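Side-chain contacts in MIPZ (Caulobacter crescentus, PDB 2XJ9), which acts as an ATPase that dimerises, binds the nucleoid and inhibits cell division, and thereby probably positions the division plane: residues A[54-59]-A[66-71]; A[222-227]-A[254-259]. The protein carries 1 engineered substitution. One frame throughout, in Å; residues are numbered along the deposited sequence.

Interaction 1: residues A[54-59]-A[66-71]; sequences NRRAWL and LPEPLA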
loop_
_atom_site.group_PDB
_atom_site.type_symbol
_atom_site.label_atom_id
_atom_site.label_comp_id
_atom_site.label_asym_id
_atom_site.label_seq_id
_atom_site.Cartn_x
_atom_site.Cartn_y
_atom_site.Cartn_z
ATOM N N ASN A 54 -13.102 12.226 -10.986
ATOM C CA ASN A 54 -14.341 11.469 -11.029
ATOM C C ASN A 54 -15.496 12.272 -10.454
ATOM O O ASN A 54 -16.637 12.111 -10.880
ATOM C CB ASN A 54 -14.208 10.136 -10.272
ATOM C CG ASN A 54 -13.142 9.217 -10.860
ATOM O OD1 ASN A 54 -12.898 9.218 -12.065
ATOM N ND2 ASN A 54 -12.504 8.428 -10.000
ATOM N N ARG A 55 -15.200 13.130 -9.479
ATOM C CA ARG A 55 -16.226 13.951 -8.844
ATOM C C ARG A 55 -16.708 14.970 -9.844
ATOM O O ARG A 55 -17.908 15.114 -10.095
ATOM C CB ARG A 55 -15.647 14.671 -7.641
ATOM C CG ARG A 55 -16.656 15.411 -6.769
ATOM C CD ARG A 55 -15.956 15.864 -5.501
ATOM N NE ARG A 55 -16.826 16.530 -4.550
ATOM C CZ ARG A 55 -17.361 15.949 -3.484
ATOM N NH1 ARG A 55 -17.133 14.684 -3.234
ATOM N NH2 ARG A 55 -18.139 16.635 -2.664
ATOM N N ARG A 56 -15.739 15.690 -10.394
ATOM C CA ARG A 56 -15.930 16.596 -11.509
ATOM C C ARG A 56 -16.830 15.971 -12.576
ATOM O O ARG A 56 -17.922 16.457 -12.828
ATOM C CB ARG A 56 -14.547 16.944 -12.087
ATOM C CG ARG A 56 -14.513 17.975 -13.217
ATOM C CD ARG A 56 -15.153 19.314 -12.833
ATOM N NE ARG A 56 -16.583 19.165 -12.585
ATOM C CZ ARG A 56 -17.434 20.177 -12.458
ATOM N NH1 ARG A 56 -18.726 19.948 -12.219
ATOM N NH2 ARG A 56 -16.987 21.421 -12.566
ATOM N N ALA A 57 -16.378 14.874 -13.180
ATOM C CA ALA A 57 -17.128 14.210 -14.247
ATOM C C ALA A 57 -18.507 13.737 -13.830
ATOM O O ALA A 57 -19.423 13.739 -14.644
ATOM C CB ALA A 57 -16.340 13.061 -14.813
ATOM N N TRP A 58 -18.655 13.332 -12.570
ATOM C CA TRP A 58 -19.931 12.824 -12.069
ATOM C C TRP A 58 -20.963 13.931 -11.769
ATOM O O TRP A 58 -22.074 13.918 -12.314
ATOM C CB TRP A 58 -19.718 11.951 -10.835
ATOM C CG TRP A 58 -20.981 11.288 -10.369
ATOM C CD1 TRP A 58 -21.450 10.070 -10.751
ATOM C CD2 TRP A 58 -21.941 11.813 -9.444
ATOM N NE1 TRP A 58 -22.635 9.796 -10.121
ATOM C CE2 TRP A 58 -22.963 10.850 -9.316
ATOM C CE3 TRP A 58 -22.035 12.998 -8.711
ATOM C CZ2 TRP A 58 -24.063 11.035 -8.483
ATOM C CZ3 TRP A 58 -23.131 13.181 -7.883
ATOM C CH2 TRP A 58 -24.129 12.201 -7.773
ATOM N N LEU A 59 -20.601 14.877 -10.899
ATOM C CA LEU A 59 -21.453 16.036 -10.614
ATOM C C LEU A 59 -21.923 16.703 -11.896
ATOM O O LEU A 59 -23.091 17.064 -12.046
ATOM C CB LEU A 59 -20.700 17.074 -9.787
ATOM C CG LEU A 59 -20.451 16.761 -8.316
ATOM C CD1 LEU A 59 -19.478 17.748 -7.716
ATOM C CD2 LEU A 59 -21.752 16.774 -7.561
ATOM N N LEU A 66 -22.135 20.297 -5.614
ATOM C CA LEU A 66 -21.536 19.953 -4.347
ATOM C C LEU A 66 -20.211 20.651 -4.301
ATOM O O LEU A 66 -19.660 21.007 -5.340
ATOM C CB LEU A 66 -21.328 18.442 -4.228
ATOM C CG LEU A 66 -22.555 17.537 -4.179
ATOM C CD1 LEU A 66 -22.121 16.098 -4.226
ATOM C CD2 LEU A 66 -23.388 17.786 -2.941
ATOM N N PRO A 67 -19.689 20.843 -3.096
ATOM C CA PRO A 67 -18.388 21.492 -2.908
ATOM C C PRO A 67 -17.288 20.719 -3.628
ATOM O O PRO A 67 -17.225 19.503 -3.490
ATOM C CB PRO A 67 -18.154 21.388 -1.398
ATOM C CG PRO A 67 -19.467 20.960 -0.800
ATOM C CD PRO A 67 -20.251 20.287 -1.857
ATOM N N GLU A 68 -16.436 21.409 -4.380
ATOM C CA GLU A 68 -15.237 20.796 -4.950
ATOM C C GLU A 68 -13.971 21.487 -4.430
ATOM O O GLU A 68 -13.956 22.686 -4.244
ATOM C CB GLU A 68 -15.300 20.846 -6.472
ATOM C CG GLU A 68 -16.374 19.942 -7.067
ATOM C CD GLU A 68 -16.783 20.357 -8.465
ATOM O OE1 GLU A 68 -15.938 20.324 -9.390
ATOM O OE2 GLU A 68 -17.960 20.742 -8.631
ATOM N N PRO A 69 -12.903 20.724 -4.169
ATOM C CA PRO A 69 -11.717 21.414 -3.674
ATOM C C PRO A 69 -11.077 22.143 -4.832
ATOM O O PRO A 69 -11.685 22.229 -5.891
ATOM C CB PRO A 69 -10.796 20.270 -3.214
ATOM C CG PRO A 69 -11.395 19.017 -3.683
ATOM C CD PRO A 69 -12.597 19.338 -4.541
ATOM N N LEU A 70 -9.875 22.665 -4.636
ATOM C CA LEU A 70 -9.124 23.225 -5.737
ATOM C C LEU A 70 -7.982 22.274 -6.065
ATOM O O LEU A 70 -6.879 22.434 -5.557
ATOM C CB LEU A 70 -8.583 24.607 -5.383
ATOM C CG LEU A 70 -8.038 25.417 -6.574
ATOM C CD1 LEU A 70 -6.600 25.869 -6.356
ATOM C CD2 LEU A 70 -8.148 24.627 -7.874
ATOM N N ALA A 71 -8.261 21.276 -6.905
ATOM C CA ALA A 71 -7.271 20.274 -7.312
ATOM C C ALA A 71 -6.132 20.880 -8.148
ATOM O O ALA A 71 -6.373 21.616 -9.110
ATOM C CB ALA A 71 -7.953 19.166 -8.071
#

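Interaction 2: residues A[222-227]-A[254-259]; sequences VIYREL and RQELRA. With AGS (phosphothiophosphoric acid-adenylate ester), chain D.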
loop_
_atom_site.group_PDB
_atom_site.type_symbol
_atom_site.label_atom_id
_atom_site.label_comp_id
_atom_site.label_asym_id
_atom_site.label_seq_id
_atom_site.Cartn_x
_atom_site.Cartn_y
_atom_site.Cartn_z
ATOM N N VAL A 222 -16.720 -0.798 3.757
ATOM C CA VAL A 222 -17.036 -0.643 2.348
ATOM C C VAL A 222 -17.297 0.797 1.909
ATOM O O VAL A 222 -16.932 1.186 0.806
ATOM C CB VAL A 222 -18.297 -1.463 1.992
ATOM C CG1 VAL A 222 -18.274 -1.867 0.524
ATOM C CG2 VAL A 222 -18.399 -2.687 2.898
ATOM N N ILE A 223 -17.958 1.567 2.765
ATOM C CA ILE A 223 -18.388 2.912 2.425
ATOM C C ILE A 223 -17.187 3.856 2.274
ATOM O O ILE A 223 -17.287 4.932 1.654
ATOM C CB ILE A 223 -19.410 3.465 3.468
ATOM C CG1 ILE A 223 -20.003 4.795 3.002
ATOM C CG2 ILE A 223 -18.768 3.618 4.831
ATOM C CD1 ILE A 223 -20.796 4.682 1.720
ATOM N N TYR A 224 -16.045 3.443 2.820
ATOM C CA TYR A 224 -14.827 4.246 2.709
ATOM C C TYR A 224 -14.130 4.039 1.370
ATOM O O TYR A 224 -13.109 4.674 1.082
ATOM C CB TYR A 224 -13.856 3.901 3.825
ATOM C CG TYR A 224 -14.220 4.454 5.194
ATOM C CD1 TYR A 224 -14.931 5.639 5.327
ATOM C CD2 TYR A 224 -13.860 3.784 6.353
ATOM C CE1 TYR A 224 -15.267 6.134 6.578
ATOM C CE2 TYR A 224 -14.188 4.276 7.587
ATOM C CZ TYR A 224 -14.888 5.452 7.693
ATOM O OH TYR A 224 -15.210 5.948 8.927
ATOM N N ARG A 225 -14.681 3.155 0.545
ATOM C CA ARG A 225 -13.928 2.659 -0.591
ATOM C C ARG A 225 -14.836 2.494 -1.766
ATOM O O ARG A 225 -14.394 2.423 -2.902
ATOM C CB ARG A 225 -13.300 1.314 -0.238
ATOM C CG ARG A 225 -13.728 0.240 -1.165
ATOM C CD ARG A 225 -12.993 -1.031 -0.928
ATOM N NE ARG A 225 -13.404 -1.730 0.234
ATOM C CZ ARG A 225 -12.681 -2.407 1.109
ATOM N NH1 ARG A 225 -13.366 -2.975 2.076
ATOM N NH2 ARG A 225 -11.356 -2.514 1.072
ATOM N N GLU A 226 -16.123 2.438 -1.468
ATOM C CA GLU A 226 -17.142 1.999 -2.409
ATOM C C GLU A 226 -17.538 3.103 -3.381
ATOM O O GLU A 226 -18.022 2.818 -4.473
ATOM C CB GLU A 226 -18.360 1.527 -1.627
ATOM C CG GLU A 226 -19.507 1.073 -2.484
ATOM C CD GLU A 226 -20.755 0.753 -1.672
ATOM O OE1 GLU A 226 -21.009 1.470 -0.674
ATOM O OE2 GLU A 226 -21.478 -0.210 -2.031
ATOM N N LEU A 227 -17.318 4.360 -2.992
ATOM C CA LEU A 227 -17.779 5.497 -3.786
ATOM C C LEU A 227 -16.680 6.129 -4.648
ATOM O O LEU A 227 -16.907 7.128 -5.343
ATOM C CB LEU A 227 -18.411 6.548 -2.881
ATOM C CG LEU A 227 -19.604 6.034 -2.093
ATOM C CD1 LEU A 227 -20.054 7.042 -1.051
ATOM C CD2 LEU A 227 -20.714 5.726 -3.068
ATOM N N ARG A 254 -19.676 8.333 9.896
ATOM C CA ARG A 254 -19.589 9.773 10.011
ATOM C C ARG A 254 -19.194 10.105 11.443
ATOM O O ARG A 254 -18.586 11.151 11.714
ATOM C CB ARG A 254 -20.906 10.421 9.621
ATOM C CG ARG A 254 -21.950 10.423 10.710
ATOM C CD ARG A 254 -23.327 10.670 10.123
ATOM N NE ARG A 254 -23.230 11.569 9.011
ATOM C CZ ARG A 254 -23.524 11.419 7.723
ATOM N NH1 ARG A 254 -23.267 12.478 6.980
ATOM N NH2 ARG A 254 -24.056 10.332 7.163
ATOM N N GLN A 255 -19.523 9.193 12.353
ATOM C CA GLN A 255 -19.043 9.266 13.730
ATOM C C GLN A 255 -17.517 9.292 13.826
ATOM O O GLN A 255 -16.957 10.275 14.294
ATOM C CB GLN A 255 -19.600 8.111 14.564
ATOM C CG GLN A 255 -20.851 8.470 15.336
ATOM C CD GLN A 255 -20.646 9.701 16.207
ATOM O OE1 GLN A 255 -21.582 10.184 16.850
ATOM N NE2 GLN A 255 -19.412 10.216 16.231
ATOM N N GLU A 256 -16.861 8.217 13.387
ATOM C CA GLU A 256 -15.403 8.104 13.406
ATOM C C GLU A 256 -14.712 9.263 12.729
ATOM O O GLU A 256 -13.680 9.735 13.196
ATOM C CB GLU A 256 -14.969 6.868 12.655
ATOM C CG GLU A 256 -15.335 5.589 13.296
ATOM C CD GLU A 256 -15.024 4.440 12.405
ATOM O OE1 GLU A 256 -14.768 4.699 11.210
ATOM O OE2 GLU A 256 -15.038 3.288 12.883
ATOM N N LEU A 257 -15.257 9.684 11.595
ATOM C CA LEU A 257 -14.686 10.785 10.869
ATOM C C LEU A 257 -14.702 11.994 11.773
ATOM O O LEU A 257 -13.703 12.713 11.892
ATOM C CB LEU A 257 -15.495 11.080 9.624
ATOM C CG LEU A 257 -14.852 10.719 8.294
ATOM C CD1 LEU A 257 -13.850 9.574 8.447
ATOM C CD2 LEU A 257 -15.951 10.364 7.315
ATOM N N ARG A 258 -15.841 12.218 12.414
ATOM C CA ARG A 258 -15.971 13.354 13.317
ATOM C C ARG A 258 -14.955 13.258 14.457
ATOM O O ARG A 258 -14.185 14.184 14.689
ATOM C CB ARG A 258 -17.395 13.459 13.852
ATOM C CG ARG A 258 -17.702 14.777 14.519
ATOM C CD ARG A 258 -19.167 14.857 14.906
ATOM N NE ARG A 258 -20.031 14.828 13.726
ATOM C CZ ARG A 258 -21.011 13.945 13.520
ATOM N NH1 ARG A 258 -21.736 14.013 12.401
ATOM N NH2 ARG A 258 -21.272 13.000 14.430
ATOM N N ALA A 259 -14.923 12.133 15.150
ATOM C CA ALA A 259 -13.937 11.952 16.200
ATOM C C ALA A 259 -12.565 12.289 15.670
ATOM O O ALA A 259 -11.825 13.045 16.286
ATOM C CB ALA A 259 -13.944 10.554 16.698
HETATM P PG AGS D . -0.376 3.933 -1.615
HETATM S S1G AGS D . 1.032 3.581 -1.132
HETATM O O2G AGS D . -0.872 3.141 -2.805
HETATM O O3G AGS D . -0.670 5.405 -1.805
HETATM P PB AGS D . -2.375 4.518 0.363
HETATM O O1B AGS D . -1.696 4.803 1.685
HETATM O O2B AGS D . -2.831 5.576 -0.609
HETATM O O3B AGS D . -1.372 3.509 -0.408
HETATM P PA AGS D . -5.113 3.747 0.244
HETATM O O1A AGS D . -5.710 5.015 0.816
HETATM O O2A AGS D . -5.186 3.503 -1.219
HETATM O O3A AGS D . -3.609 3.574 0.727
HETATM O "O5'" AGS D . -5.732 2.486 1.010
HETATM C "C5'" AGS D . -5.299 1.180 0.670
HETATM C "C4'" AGS D . -6.499 0.312 0.259
HETATM O "O4'" AGS D . -7.314 0.239 1.399
HETATM C "C3'" AGS D . -7.402 0.899 -0.811
HETATM O "O3'" AGS D . -7.978 -0.163 -1.551
HETATM C "C2'" AGS D . -8.545 1.587 -0.098
HETATM O "O2'" AGS D . -9.709 1.528 -0.935
HETATM C "C1'" AGS D . -8.626 0.746 1.158
HETATM N N9 AGS D . -8.919 1.367 2.470
HETATM C C8 AGS D . -8.108 2.201 3.162
HETATM N N7 AGS D . -8.656 2.540 4.363
HETATM C C5 AGS D . -9.828 1.884 4.440
HETATM C C6 AGS D . -10.896 1.786 5.423
HETATM N N6 AGS D . -10.806 2.477 6.576
HETATM N N1 AGS D . -11.940 0.985 5.122
HETATM C C2 AGS D . -12.044 0.299 3.973
HETATM N N3 AGS D . -11.110 0.340 3.027
HETATM C C4 AGS D . -10.000 1.100 3.209
#

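Interaction 1: residues A[54-59]-A[66-71]
L66 meets L59, and R55 and R56 reach P67 and E68, where helix 47-62 hands over to the edge strand 70-72. This is the returning half of the beta-alpha-beta unit 36-40, 47-62, 70-72 in the parallel sheet of a P-loop NTPase. L66 comes first: its CD1 lies 3.4 Å from L59 CD2, the two side chains crossing at about a right angle, while its CB lies 4.0 Å from R55 NH2. At P67 the contact turns polar and uses the backbone. R55 carries its CG anti to the backbone N (chi1 -172°) and runs extended to NE, which brings the guanidinium side-on to the carbonyl. R55 NE, at 3.2 Å, and R55 NH2, at 3.1 Å, both donate to P67 O. Both N-H...O angles are 139°, as expected when two donors share one acceptor, and the oxygen lies somewhat out of the guanidinium plane. R55 NH2 also makes a salt bridge to D236, its stronger polar partner, and NH1 bonds G231 O, so rotation of the group is fixed from several directions. E68 closes the set. Its CG lies against the guanidinium edge of R55, and its OE2 comes 3.5 Å from L59 CD1. E68 OE1 sits over one face of the R56 guanidinium, toward its rim, 3.5 Å from R56 NE, an ion pair in which no N-H points at the oxygen.

Interaction 2: residues A[222-227]-A[254-259]
In the adenine pocket, Y224 joins the bound nucleotide analogue to helix 249-263 by a hydrogen bond from its hydroxyl to E256. The distance from Y224 OH to E256 OE1 is 2.6 Å. OE1 lies near the plane of the ring, the hydroxyl meets it nearly in line with the carboxylate C-O bond, and ring and carboxylate are turned only 28° apart. The other carboxylate oxygen, OE2, forms a salt bridge with R221, so both oxygens of E256 are engaged and its orientation is fixed. L257 adds apolar contact from the next position of the helix, its CD1 4.2 Å from Y224 CE1. Such a nucleotide site, with K13, S136 and D139 of the second subunit bonding the same ligand as K18 and T20 of this chain, is that of a ParA/MinD-type sandwich dimer with a deviant Walker A motif. On the ligand side, AGS N1 lies in the plane of the Y224 ring, at its edge, and Y224 CD2 is 3.3 Å from AGS N6. R225, its chain bent at chi3 (74°), sets one guanidinium face over AGS N3, 3.5 Å from its NH2, while R225 NH1 pairs with E192 of the second subunit.

How the interactions relate
From the N terminus, interaction 1 comes first: residues 54-59, on helix 47-62, and the segment 66-71 lie seven residues apart at their closest ends, so it closes a short helix-to-strand connection at the edge of the parallel sheet. Interaction 2 opens much later; its segments are 27 residues apart at the closest ends, and it brings the loop after strand 213-215 against helix 249-263. The two stand in series, neither nested nor crossed. The centres of interactions 1 and 2 are about 18 Å apart and their nearest atoms about 6 Å apart, without touching. The loop closed by interaction 2 does reach back, however: G231 and D236, both within it, bind R55. Each contact also meets the second subunit, interaction 1 through packing on P148 and interaction 2 beside the shared nucleotide.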